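Local structure of phospholethanolamine N-methyltransferase 2 (Haemonchus contortus, 4KRI) at residues N200-G205 and V231-G236; L227-G232 and H249-S254; N288-V293 and Y313-P318. The protein probably transfers methyl groups from S-adenosylmethionine to phosphomonomethylethanolamine and its methylated product, late steps of nematode phosphocholine synthesis. All coordinates share one frame; numbering follows the deposited sequence.

Interaction 1: N200-G205 and V231-G236; sequences NFISPG and VGIGGG. With SAH (S-adenosyl-L-homocysteine), chain D; 1SH (2-(methylamino)ethyl dihydrogen phosphate), chain E.
Phe201 and Gly235 meet in a buried ring-on-backbone contact where the loop between helices 187-197 and 206-215 lies over the glycine-rich turn leading into helix 235-244. The CA of Gly235 sits over one face of the Phe201 ring, 4.1 Å from its centroid and displaced toward the rim: a CH-pi contact. At the far end of the ring CE1 and CZ reach the Gly235-Gly236 peptide, CE1 coming within 3.4 Å of Gly236 N. With only hydrogens on its CA, Gly235 lies close to both Asn200 O and the Phe201 ring, its CA 3.1 Å from Asn200 O. Asn200 O receives a weak, bent bond from Gly235 N (2.9 Å, 125° at the hydrogen). Ile233 also reaches this oxygen: its CG1, held between backbone N and carbonyl carbon (chi1 62°), comes to 3.3 Å from Asn200 O. The side chains of Ile202 and Ile233 cross at about a right angle, CD1 against CD1, and Met257 of helix 255-268 touches both. A water donates to Asn200 O and to OXT of S-adenosylhomocysteine and takes a weak bond from Ile233 N, so it ties loop, turn and ligand together. The same OXT accepts a nearly straight bond from Ile202 N (2.9 Å, 170°), while Ser203 OG donates to the other carboxylate oxygen, O, at 2.8 Å. Ile202 O lies 3.2 Å from C3, the methyl carbon of the bound phosphomonomethylethanolamine, placing this loop beside both ligands. The cofactor's carboxylate is thus gripped by backbone N-H, hydroxyl and water, without a charged partner from either segment; neutral donors probably spread its charge, and the loop's fit on the glycine turn should set their positions.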
loop_
_atom_site.group_PDB
_atom_site.type_symbol
_atom_site.label_atom_id
_atom_site.label_comp_id
_atom_site.label_asym_id
_atom_site.label_seq_id
_atom_site.Cartn_x
_atom_site.Cartn_y
_atom_site.Cartn_z
ATOM N N ASN A 200 -8.155 -5.499 13.927
ATOM C CA ASN A 200 -7.143 -5.555 12.859
ATOM C C ASN A 200 -7.641 -5.940 11.469
ATOM O O ASN A 200 -6.837 -6.053 10.542
ATOM C CB ASN A 200 -5.953 -6.450 13.236
ATOM C CG ASN A 200 -5.364 -6.101 14.594
ATOM O OD1 ASN A 200 -4.757 -5.044 14.769
ATOM N ND2 ASN A 200 -5.521 -7.003 15.553
ATOM N N PHE A 201 -8.949 -6.117 11.312
ATOM C CA PHE A 201 -9.499 -6.525 10.023
ATOM C C PHE A 201 -10.471 -5.519 9.427
ATOM O O PHE A 201 -11.235 -4.880 10.150
ATOM C CB PHE A 201 -10.183 -7.891 10.150
ATOM C CG PHE A 201 -9.214 -9.022 10.258
ATOM C CD1 PHE A 201 -8.704 -9.619 9.112
ATOM C CD2 PHE A 201 -8.779 -9.464 11.498
ATOM C CE1 PHE A 201 -7.780 -10.662 9.203
ATOM C CE2 PHE A 201 -7.853 -10.504 11.598
ATOM C CZ PHE A 201 -7.359 -11.104 10.447
ATOM N N ILE A 202 -10.451 -5.418 8.095
ATOM C CA ILE A 202 -11.402 -4.594 7.357
ATOM C C ILE A 202 -12.123 -5.495 6.349
ATOM O O ILE A 202 -12.576 -5.043 5.309
ATOM C CB ILE A 202 -10.700 -3.422 6.602
ATOM C CG1 ILE A 202 -9.683 -2.740 7.510
ATOM C CG2 ILE A 202 -11.729 -2.377 6.115
ATOM C CD1 ILE A 202 -10.333 -2.009 8.674
ATOM N N SER A 203 -12.223 -6.783 6.666
ATOM C CA SER A 203 -12.814 -7.755 5.758
ATOM C C SER A 203 -13.830 -8.622 6.490
ATOM O O SER A 203 -13.694 -8.866 7.694
ATOM C CB SER A 203 -11.726 -8.635 5.144
ATOM O OG SER A 203 -10.908 -9.170 6.175
ATOM N N PRO A 204 -14.855 -9.083 5.766
ATOM C CA PRO A 204 -15.934 -9.914 6.305
ATOM C C PRO A 204 -15.423 -11.072 7.150
ATOM O O PRO A 204 -14.546 -11.832 6.710
ATOM C CB PRO A 204 -16.588 -10.479 5.038
ATOM C CG PRO A 204 -16.423 -9.406 4.034
ATOM C CD PRO A 204 -15.087 -8.736 4.349
ATOM N N GLY A 205 -15.950 -11.180 8.364
ATOM C CA GLY A 205 -15.729 -12.352 9.190
ATOM C C GLY A 205 -14.534 -12.290 10.123
ATOM O O GLY A 205 -14.353 -13.186 10.948
ATOM N N VAL A 231 -3.391 -4.824 2.025
ATOM C CA VAL A 231 -3.247 -5.402 3.353
ATOM C C VAL A 231 -4.021 -4.650 4.451
ATOM O O VAL A 231 -4.197 -5.166 5.560
ATOM C CB VAL A 231 -1.739 -5.531 3.684
ATOM C CG1 VAL A 231 -1.132 -4.169 3.990
ATOM C CG2 VAL A 231 -1.513 -6.519 4.816
ATOM N N GLY A 232 -4.507 -3.447 4.141
ATOM C CA GLY A 232 -5.360 -2.712 5.064
ATOM C C GLY A 232 -4.614 -2.368 6.347
ATOM O O GLY A 232 -3.474 -1.913 6.295
ATOM N N ILE A 233 -5.237 -2.617 7.500
ATOM C CA ILE A 233 -4.571 -2.324 8.767
ATOM C C ILE A 233 -3.774 -3.502 9.318
ATOM O O ILE A 233 -3.282 -3.450 10.452
ATOM C CB ILE A 233 -5.532 -1.758 9.831
ATOM C CG1 ILE A 233 -6.630 -2.761 10.177
ATOM C CG2 ILE A 233 -6.124 -0.438 9.365
ATOM C CD1 ILE A 233 -7.549 -2.257 11.289
ATOM N N GLY A 234 -3.632 -4.552 8.507
ATOM C CA GLY A 234 -2.567 -5.522 8.740
ATOM C C GLY A 234 -2.954 -6.855 9.364
ATOM O O GLY A 234 -2.114 -7.756 9.470
ATOM N N GLY A 235 -4.206 -6.983 9.789
ATOM C CA GLY A 235 -4.640 -8.171 10.505
ATOM C C GLY A 235 -4.363 -9.481 9.798
ATOM O O GLY A 235 -3.909 -10.448 10.422
ATOM N N GLY A 236 -4.624 -9.511 8.499
ATOM C CA GLY A 236 -4.392 -10.706 7.702
ATOM C C GLY A 236 -2.925 -11.056 7.562
ATOM O O GLY A 236 -2.545 -12.229 7.685
HETATM N N SAH D . -6.930 -7.251 3.234
HETATM C CA SAH D . -7.307 -6.426 4.411
HETATM C CB SAH D . -7.845 -5.021 3.932
HETATM C CG SAH D . -9.168 -4.992 3.175
HETATM S SD SAH D . -9.629 -3.311 2.645
HETATM C C SAH D . -8.222 -7.155 5.315
HETATM O O SAH D . -8.507 -8.323 5.093
HETATM O OXT SAH D . -8.502 -6.662 6.396
HETATM C "C5'" SAH D . -9.021 -3.077 0.964
HETATM C "C4'" SAH D . -7.738 -2.471 0.859
HETATM O "O4'" SAH D . -7.299 -2.556 -0.523
HETATM C "C3'" SAH D . -7.818 -1.022 1.155
HETATM O "O3'" SAH D . -6.973 -0.740 2.249
HETATM C "C2'" SAH D . -7.338 -0.343 -0.050
HETATM O "O2'" SAH D . -6.569 0.802 0.236
HETATM C "C1'" SAH D . -6.540 -1.407 -0.728
HETATM N N9 SAH D . -6.305 -1.130 -2.188
HETATM C C8 SAH D . -7.241 -0.867 -3.129
HETATM N N7 SAH D . -6.624 -0.750 -4.309
HETATM C C5 SAH D . -5.303 -0.957 -4.129
HETATM C C6 SAH D . -4.205 -0.955 -4.998
HETATM N N6 SAH D . -4.352 -0.700 -6.344
HETATM N N1 SAH D . -2.985 -1.206 -4.474
HETATM C C2 SAH D . -2.819 -1.454 -3.171
HETATM N N3 SAH D . -3.855 -1.470 -2.312
HETATM C C4 SAH D . -5.098 -1.211 -2.761
HETATM O O4 1SH E . -18.959 -3.313 2.395
HETATM P P1 1SH E . -18.311 -1.961 2.108
HETATM O O1 1SH E . -18.621 -1.472 0.749
HETATM O O3 1SH E . -18.802 -0.915 3.180
HETATM O O2 1SH E . -16.739 -2.136 2.197
HETATM C C1 1SH E . -16.218 -2.691 3.290
HETATM C C2 1SH E . -14.736 -3.033 3.221
HETATM N N1 1SH E . -14.342 -4.059 2.296
HETATM C C3 1SH E . -12.924 -4.096 2.272
HETATM O O HOH W 1 -6.825 -5.086 7.888
#

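Interaction 2: L227-G232 and H249-S254. With SAH (S-adenosyl-L-homocysteine), chain D.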
loop_
_atom_site.group_PDB
_atom_site.type_symbol
_atom_site.label_atom_id
_atom_site.label_comp_id
_atom_site.label_asym_id
_atom_site.label_seq_id
_atom_site.Cartn_x
_atom_site.Cartn_y
_atom_site.Cartn_z
ATOM N N LEU A 227 3.084 -12.301 -0.625
ATOM C CA LEU A 227 2.749 -10.912 -0.915
ATOM C C LEU A 227 1.280 -10.719 -0.621
ATOM O O LEU A 227 0.435 -11.439 -1.177
ATOM C CB LEU A 227 2.997 -10.600 -2.402
ATOM C CG LEU A 227 2.558 -9.196 -2.844
ATOM C CD1 LEU A 227 3.440 -8.124 -2.179
ATOM C CD2 LEU A 227 2.626 -9.082 -4.368
ATOM N N ASP A 228 0.954 -9.750 0.238
ATOM C CA ASP A 228 -0.459 -9.452 0.525
ATOM C C ASP A 228 -0.813 -8.145 -0.150
ATOM O O ASP A 228 -0.258 -7.107 0.185
ATOM C CB ASP A 228 -0.674 -9.346 2.048
ATOM C CG ASP A 228 -2.145 -9.168 2.435
ATOM O OD1 ASP A 228 -2.866 -8.375 1.778
ATOM O OD2 ASP A 228 -2.597 -9.824 3.410
ATOM N N ILE A 229 -1.739 -8.197 -1.104
ATOM C CA ILE A 229 -2.124 -7.014 -1.852
ATOM C C ILE A 229 -3.373 -6.406 -1.214
ATOM O O ILE A 229 -4.408 -7.059 -1.122
ATOM C CB ILE A 229 -2.383 -7.364 -3.346
ATOM C CG1 ILE A 229 -1.055 -7.719 -4.026
ATOM C CG2 ILE A 229 -3.070 -6.199 -4.057
ATOM C CD1 ILE A 229 -1.207 -8.297 -5.445
ATOM N N GLY A 230 -3.271 -5.146 -0.792
ATOM C CA GLY A 230 -4.375 -4.474 -0.130
ATOM C C GLY A 230 -4.501 -4.914 1.311
ATOM O O GLY A 230 -5.576 -5.284 1.771
ATOM N N VAL A 231 -3.391 -4.824 2.025
ATOM C CA VAL A 231 -3.247 -5.402 3.353
ATOM C C VAL A 231 -4.021 -4.650 4.451
ATOM O O VAL A 231 -4.197 -5.166 5.560
ATOM C CB VAL A 231 -1.739 -5.531 3.684
ATOM C CG1 VAL A 231 -1.132 -4.169 3.990
ATOM C CG2 VAL A 231 -1.513 -6.519 4.816
ATOM N N GLY A 232 -4.507 -3.447 4.141
ATOM C CA GLY A 232 -5.360 -2.712 5.064
ATOM C C GLY A 232 -4.614 -2.368 6.347
ATOM O O GLY A 232 -3.474 -1.913 6.295
ATOM N N HIS A 249 4.947 -9.746 3.030
ATOM C CA HIS A 249 5.129 -8.350 2.663
ATOM C C HIS A 249 3.787 -7.828 2.234
ATOM O O HIS A 249 3.194 -8.322 1.276
ATOM C CB HIS A 249 6.111 -8.177 1.504
ATOM C CG HIS A 249 6.355 -6.742 1.155
ATOM N ND1 HIS A 249 6.820 -5.824 2.074
ATOM C CD2 HIS A 249 6.184 -6.058 -0.004
ATOM C CE1 HIS A 249 6.932 -4.640 1.497
ATOM N NE2 HIS A 249 6.553 -4.756 0.237
ATOM N N GLY A 250 3.294 -6.828 2.947
ATOM C CA GLY A 250 1.974 -6.300 2.659
ATOM C C GLY A 250 2.044 -4.945 2.006
ATOM O O GLY A 250 2.828 -4.095 2.433
ATOM N N VAL A 251 1.225 -4.738 0.971
ATOM C CA VAL A 251 1.191 -3.443 0.302
ATOM C C VAL A 251 -0.215 -2.866 0.339
ATOM O O VAL A 251 -1.210 -3.604 0.328
ATOM C CB VAL A 251 1.746 -3.507 -1.152
ATOM C CG1 VAL A 251 3.184 -4.036 -1.139
ATOM C CG2 VAL A 251 0.864 -4.364 -2.061
ATOM N N ASP A 252 -0.304 -1.541 0.432
ATOM C CA ASP A 252 -1.597 -0.880 0.365
ATOM C C ASP A 252 -1.402 0.508 -0.195
ATOM O O ASP A 252 -0.361 1.119 0.021
ATOM C CB ASP A 252 -2.228 -0.774 1.751
ATOM C CG ASP A 252 -3.720 -0.667 1.679
ATOM O OD1 ASP A 252 -4.418 -1.664 1.981
ATOM O OD2 ASP A 252 -4.210 0.410 1.268
ATOM N N LEU A 253 -2.404 1.006 -0.914
ATOM C CA LEU A 253 -2.290 2.327 -1.501
ATOM C C LEU A 253 -2.664 3.389 -0.480
ATOM O O LEU A 253 -2.224 4.538 -0.575
ATOM C CB LEU A 253 -3.190 2.424 -2.742
ATOM C CG LEU A 253 -3.041 3.708 -3.565
ATOM C CD1 LEU A 253 -1.575 4.042 -3.813
ATOM C CD2 LEU A 253 -3.765 3.566 -4.881
ATOM N N SER A 254 -3.466 3.007 0.509
ATOM C CA SER A 254 -3.929 3.980 1.492
ATOM C C SER A 254 -2.939 4.203 2.628
ATOM O O SER A 254 -2.630 3.271 3.369
ATOM C CB SER A 254 -5.274 3.538 2.068
ATOM O OG SER A 254 -5.604 4.314 3.215
HETATM N N SAH D . -6.930 -7.251 3.234
HETATM C CA SAH D . -7.307 -6.426 4.411
HETATM C CB SAH D . -7.845 -5.021 3.932
HETATM C CG SAH D . -9.168 -4.992 3.175
HETATM S SD SAH D . -9.629 -3.311 2.645
HETATM C C SAH D . -8.222 -7.155 5.315
HETATM O O SAH D . -8.507 -8.323 5.093
HETATM O OXT SAH D . -8.502 -6.662 6.396
HETATM C "C5'" SAH D . -9.021 -3.077 0.964
HETATM C "C4'" SAH D . -7.738 -2.471 0.859
HETATM O "O4'" SAH D . -7.299 -2.556 -0.523
HETATM C "C3'" SAH D . -7.818 -1.022 1.155
HETATM O "O3'" SAH D . -6.973 -0.740 2.249
HETATM C "C2'" SAH D . -7.338 -0.343 -0.050
HETATM O "O2'" SAH D . -6.569 0.802 0.236
HETATM C "C1'" SAH D . -6.540 -1.407 -0.728
HETATM N N9 SAH D . -6.305 -1.130 -2.188
HETATM C C8 SAH D . -7.241 -0.867 -3.129
HETATM N N7 SAH D . -6.624 -0.750 -4.309
HETATM C C5 SAH D . -5.303 -0.957 -4.129
HETATM C C6 SAH D . -4.205 -0.955 -4.998
HETATM N N6 SAH D . -4.352 -0.700 -6.344
HETATM N N1 SAH D . -2.985 -1.206 -4.474
HETATM C C2 SAH D . -2.819 -1.454 -3.171
HETATM N N3 SAH D . -3.855 -1.470 -2.312
HETATM C C4 SAH D . -5.098 -1.211 -2.761
#
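Asp252 meets Gly232 at the end of the parallel pairing of strands 225-229 and 247-252. Its CG is swung anti to the backbone N (chi1 -155°), which brings the two carboxylate oxygens to the N-H of Gly232 and the ribose hydroxyls of S-adenosylhomocysteine. OD1 takes the N-H of Gly232 at 2.8 Å, on the anti side and 31° out of the carboxylate plane, and also the ribose O3'. OD2 takes O2' at 2.6 Å and, with its anti lone pair, the N-H of Ser254, an Asx turn that fixes the carboxylate's rotation. Each oxygen therefore serves both protein and ribose. One residue earlier, Val251 O is shared by Gly230 N (2.8 Å) and Val231 N (3.0 Å), which arrive from opposite faces of its carbonyl plane as the chain leaves the strand. Val231 lays CG1 against that carbonyl, and its CG2 lies 4.1 Å from the CA of Gly250, against bare glycine backbone. On the sheet face of Leu227, Ile229 and Val251, Leu227 extends CG anti to its N (chi1 175°) alongside His249, bringing CD1 4.1 Å from His249 CD2; the ring's ND1 is bonded to Thr274. Val251 CG2 packs near Asp228 O and the CA of Ile229. Straight backbone bonds, Asp228 N to His249 O and Val251 N to Asp228 O, hold the strands in register. Gly230 O accepts a hydrogen bond from the cofactor's amino N at 2.8 Å, and the ligand lies close on the turn, its CB against Gly232 CA. A glycine-rich turn after one strand, with an acidic residue binding both ribose hydroxyls at the end of the next, is the cofactor-binding beta-alpha-beta unit of Rossmann-like class I methyltransferases.

Interaction 3: N288-V293 and Y313-P318; sequences NSFDYV and YRALKP
Lys317 lies along the backbone of Asn288-Asp291 and ends in a salt bridge with Asp291. Its CB rests 3.6 Å from Phe290 O, and CG wedges between Asn288 O and Phe290 O. CD passes the Phe290 carbonyl carbon and approaches Asp291 OD1; a bend at chi3 (59°) then keeps CE close to the same oxygen. Lys317 NZ finishes 2.8 Å from Asp291 OD1, on the syn side and 29° out of the carboxylate plane. The backbone of the same lysine is held too, its N bonding to Phe290 O in a single parallel bridge. At the end of helix 305-315, Ala315 O accepts two donors, Phe290 N in its carbonyl plane and Ser289 N from above it, and Arg314 O accepts Asn288 N at 2.9 Å. Phe290 presents its ring edge to Ala315 O. On the buried side Leu316 CD2 meets Val293 CG2 at 3.8 Å. The last carbonyls of the helix, those of Arg314 and Ala315, are thus met by N-H groups of the turn entering strand 290-296, and the charge of Lys317 is paired with Asp291, whose OD2 takes Arg225 N.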
loop_
_atom_site.group_PDB
_atom_site.type_symbol
_atom_site.label_atom_id
_atom_site.label_comp_id
_atom_site.label_asym_id
_atom_site.label_seq_id
_atom_site.Cartn_x
_atom_site.Cartn_y
_atom_site.Cartn_z
ATOM N N ASN A 288 9.412 -13.655 -9.863
ATOM C CA ASN A 288 9.673 -15.045 -9.502
ATOM C C ASN A 288 10.147 -15.179 -8.073
ATOM O O ASN A 288 11.022 -15.982 -7.783
ATOM C CB ASN A 288 10.726 -15.656 -10.430
ATOM C CG ASN A 288 10.282 -15.666 -11.878
ATOM O OD1 ASN A 288 9.194 -16.149 -12.203
ATOM N ND2 ASN A 288 11.113 -15.111 -12.754
ATOM N N SER A 289 9.555 -14.407 -7.178
ATOM C CA SER A 289 10.111 -14.312 -5.834
ATOM C C SER A 289 9.146 -14.729 -4.734
ATOM O O SER A 289 9.588 -15.078 -3.630
ATOM C CB SER A 289 10.657 -12.908 -5.572
ATOM O OG SER A 289 9.609 -11.979 -5.438
ATOM N N PHE A 290 7.843 -14.711 -5.017
ATOM C CA PHE A 290 6.856 -15.057 -3.990
ATOM C C PHE A 290 6.306 -16.467 -4.115
ATOM O O PHE A 290 5.937 -16.912 -5.201
ATOM C CB PHE A 290 5.689 -14.042 -3.975
ATOM C CG PHE A 290 6.099 -12.681 -3.478
ATOM C CD1 PHE A 290 6.237 -12.444 -2.120
ATOM C CD2 PHE A 290 6.368 -11.649 -4.363
ATOM C CE1 PHE A 290 6.626 -11.195 -1.655
ATOM C CE2 PHE A 290 6.762 -10.397 -3.895
ATOM C CZ PHE A 290 6.887 -10.177 -2.547
ATOM N N ASP A 291 6.212 -17.162 -2.980
ATOM C CA ASP A 291 5.514 -18.445 -2.948
ATOM C C ASP A 291 3.996 -18.290 -3.074
ATOM O O ASP A 291 3.331 -19.145 -3.655
ATOM C CB ASP A 291 5.851 -19.201 -1.659
ATOM C CG ASP A 291 7.307 -19.567 -1.579
ATOM O OD1 ASP A 291 7.712 -20.518 -2.297
ATOM O OD2 ASP A 291 8.053 -18.901 -0.819
ATOM N N TYR A 292 3.458 -17.202 -2.518
ATOM C CA TYR A 292 2.023 -16.962 -2.474
ATOM C C TYR A 292 1.739 -15.505 -2.708
ATOM O O TYR A 292 2.497 -14.640 -2.286
ATOM C CB TYR A 292 1.444 -17.327 -1.085
ATOM C CG TYR A 292 1.799 -18.723 -0.679
ATOM C CD1 TYR A 292 1.147 -19.813 -1.249
ATOM C CD2 TYR A 292 2.794 -18.960 0.259
ATOM C CE1 TYR A 292 1.484 -21.106 -0.892
ATOM C CE2 TYR A 292 3.142 -20.254 0.621
ATOM C CZ TYR A 292 2.480 -21.316 0.042
ATOM O OH TYR A 292 2.825 -22.602 0.393
ATOM N N VAL A 293 0.631 -15.235 -3.381
ATOM C CA VAL A 293 0.098 -13.892 -3.438
ATOM C C VAL A 293 -1.326 -14.006 -2.934
ATOM O O VAL A 293 -2.106 -14.841 -3.402
ATOM C CB VAL A 293 0.114 -13.335 -4.876
ATOM C CG1 VAL A 293 -0.681 -12.037 -4.947
ATOM C CG2 VAL A 293 1.554 -13.087 -5.323
ATOM N N TYR A 313 1.213 -12.743 -11.711
ATOM C CA TYR A 313 1.884 -13.850 -12.378
ATOM C C TYR A 313 3.397 -13.639 -12.405
ATOM O O TYR A 313 4.174 -14.562 -12.133
ATOM C CB TYR A 313 1.327 -13.989 -13.799
ATOM C CG TYR A 313 1.816 -15.199 -14.548
ATOM C CD1 TYR A 313 1.060 -16.358 -14.584
ATOM C CD2 TYR A 313 3.024 -15.180 -15.232
ATOM C CE1 TYR A 313 1.501 -17.477 -15.290
ATOM C CE2 TYR A 313 3.471 -16.293 -15.933
ATOM C CZ TYR A 313 2.700 -17.436 -15.952
ATOM O OH TYR A 313 3.135 -18.548 -16.645
ATOM N N ARG A 314 3.818 -12.419 -12.728
ATOM C CA ARG A 314 5.243 -12.094 -12.816
ATOM C C ARG A 314 5.945 -12.269 -11.458
ATOM O O ARG A 314 7.062 -12.810 -11.389
ATOM C CB ARG A 314 5.404 -10.645 -13.293
ATOM C CG ARG A 314 6.830 -10.125 -13.293
ATOM C CD ARG A 314 6.878 -8.699 -13.840
ATOM N NE ARG A 314 8.240 -8.172 -13.892
ATOM C CZ ARG A 314 8.840 -7.576 -12.865
ATOM N NH1 ARG A 314 8.190 -7.435 -11.712
ATOM N NH2 ARG A 314 10.082 -7.121 -12.985
ATOM N N ALA A 315 5.276 -11.842 -10.392
ATOM C CA ALA A 315 5.889 -11.831 -9.062
ATOM C C ALA A 315 5.965 -13.218 -8.420
ATOM O O ALA A 315 6.806 -13.455 -7.556
ATOM C CB ALA A 315 5.142 -10.868 -8.146
ATOM N N LEU A 316 5.078 -14.125 -8.833
ATOM C CA LEU A 316 5.079 -15.486 -8.282
ATOM C C LEU A 316 6.257 -16.296 -8.786
ATOM O O LEU A 316 6.651 -16.174 -9.952
ATOM C CB LEU A 316 3.789 -16.226 -8.660
ATOM C CG LEU A 316 2.524 -15.917 -7.873
ATOM C CD1 LEU A 316 1.302 -16.520 -8.572
ATOM C CD2 LEU A 316 2.658 -16.493 -6.475
ATOM N N LYS A 317 6.812 -17.135 -7.910
ATOM C CA LYS A 317 7.726 -18.197 -8.332
ATOM C C LYS A 317 6.958 -19.185 -9.209
ATOM O O LYS A 317 5.758 -19.362 -9.035
ATOM C CB LYS A 317 8.274 -18.926 -7.093
ATOM C CG LYS A 317 9.043 -18.028 -6.148
ATOM C CD LYS A 317 9.232 -18.638 -4.741
ATOM C CE LYS A 317 9.970 -19.964 -4.785
ATOM N NZ LYS A 317 10.285 -20.474 -3.415
ATOM N N PRO A 318 7.640 -19.821 -10.171
ATOM C CA PRO A 318 7.020 -20.957 -10.866
ATOM C C PRO A 318 6.498 -21.958 -9.832
ATOM O O PRO A 318 7.236 -22.272 -8.881
ATOM C CB PRO A 318 8.193 -21.571 -11.636
ATOM C CG PRO A 318 9.149 -20.422 -11.856
ATOM C CD PRO A 318 9.023 -19.565 -10.617
#

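How the interactions relate
Interactions 1 and 2 are buried and share Val231 and Gly232 of one glycine turn, with centres about 10 Å apart and S-adenosylhomocysteine contacting both. Interaction 1 works on the amino-acid end of the cofactor through neutral donors and a water; interaction 2 adds the pairing of strands 225-229 and 247-252 and puts a carboxylate on the ribose. Interaction 3 is partly exposed, its centre about 15 Å from that of interaction 2, and relies on helix-end carbonyls and a salt bridge. It still joins the same sheet: strand 225-229 neighbours strand 290-296, Leu227 N lies 2.9 Å from Tyr292 O, and Ile229 CD1 packs on Val293 CG1 at 3.8 Å.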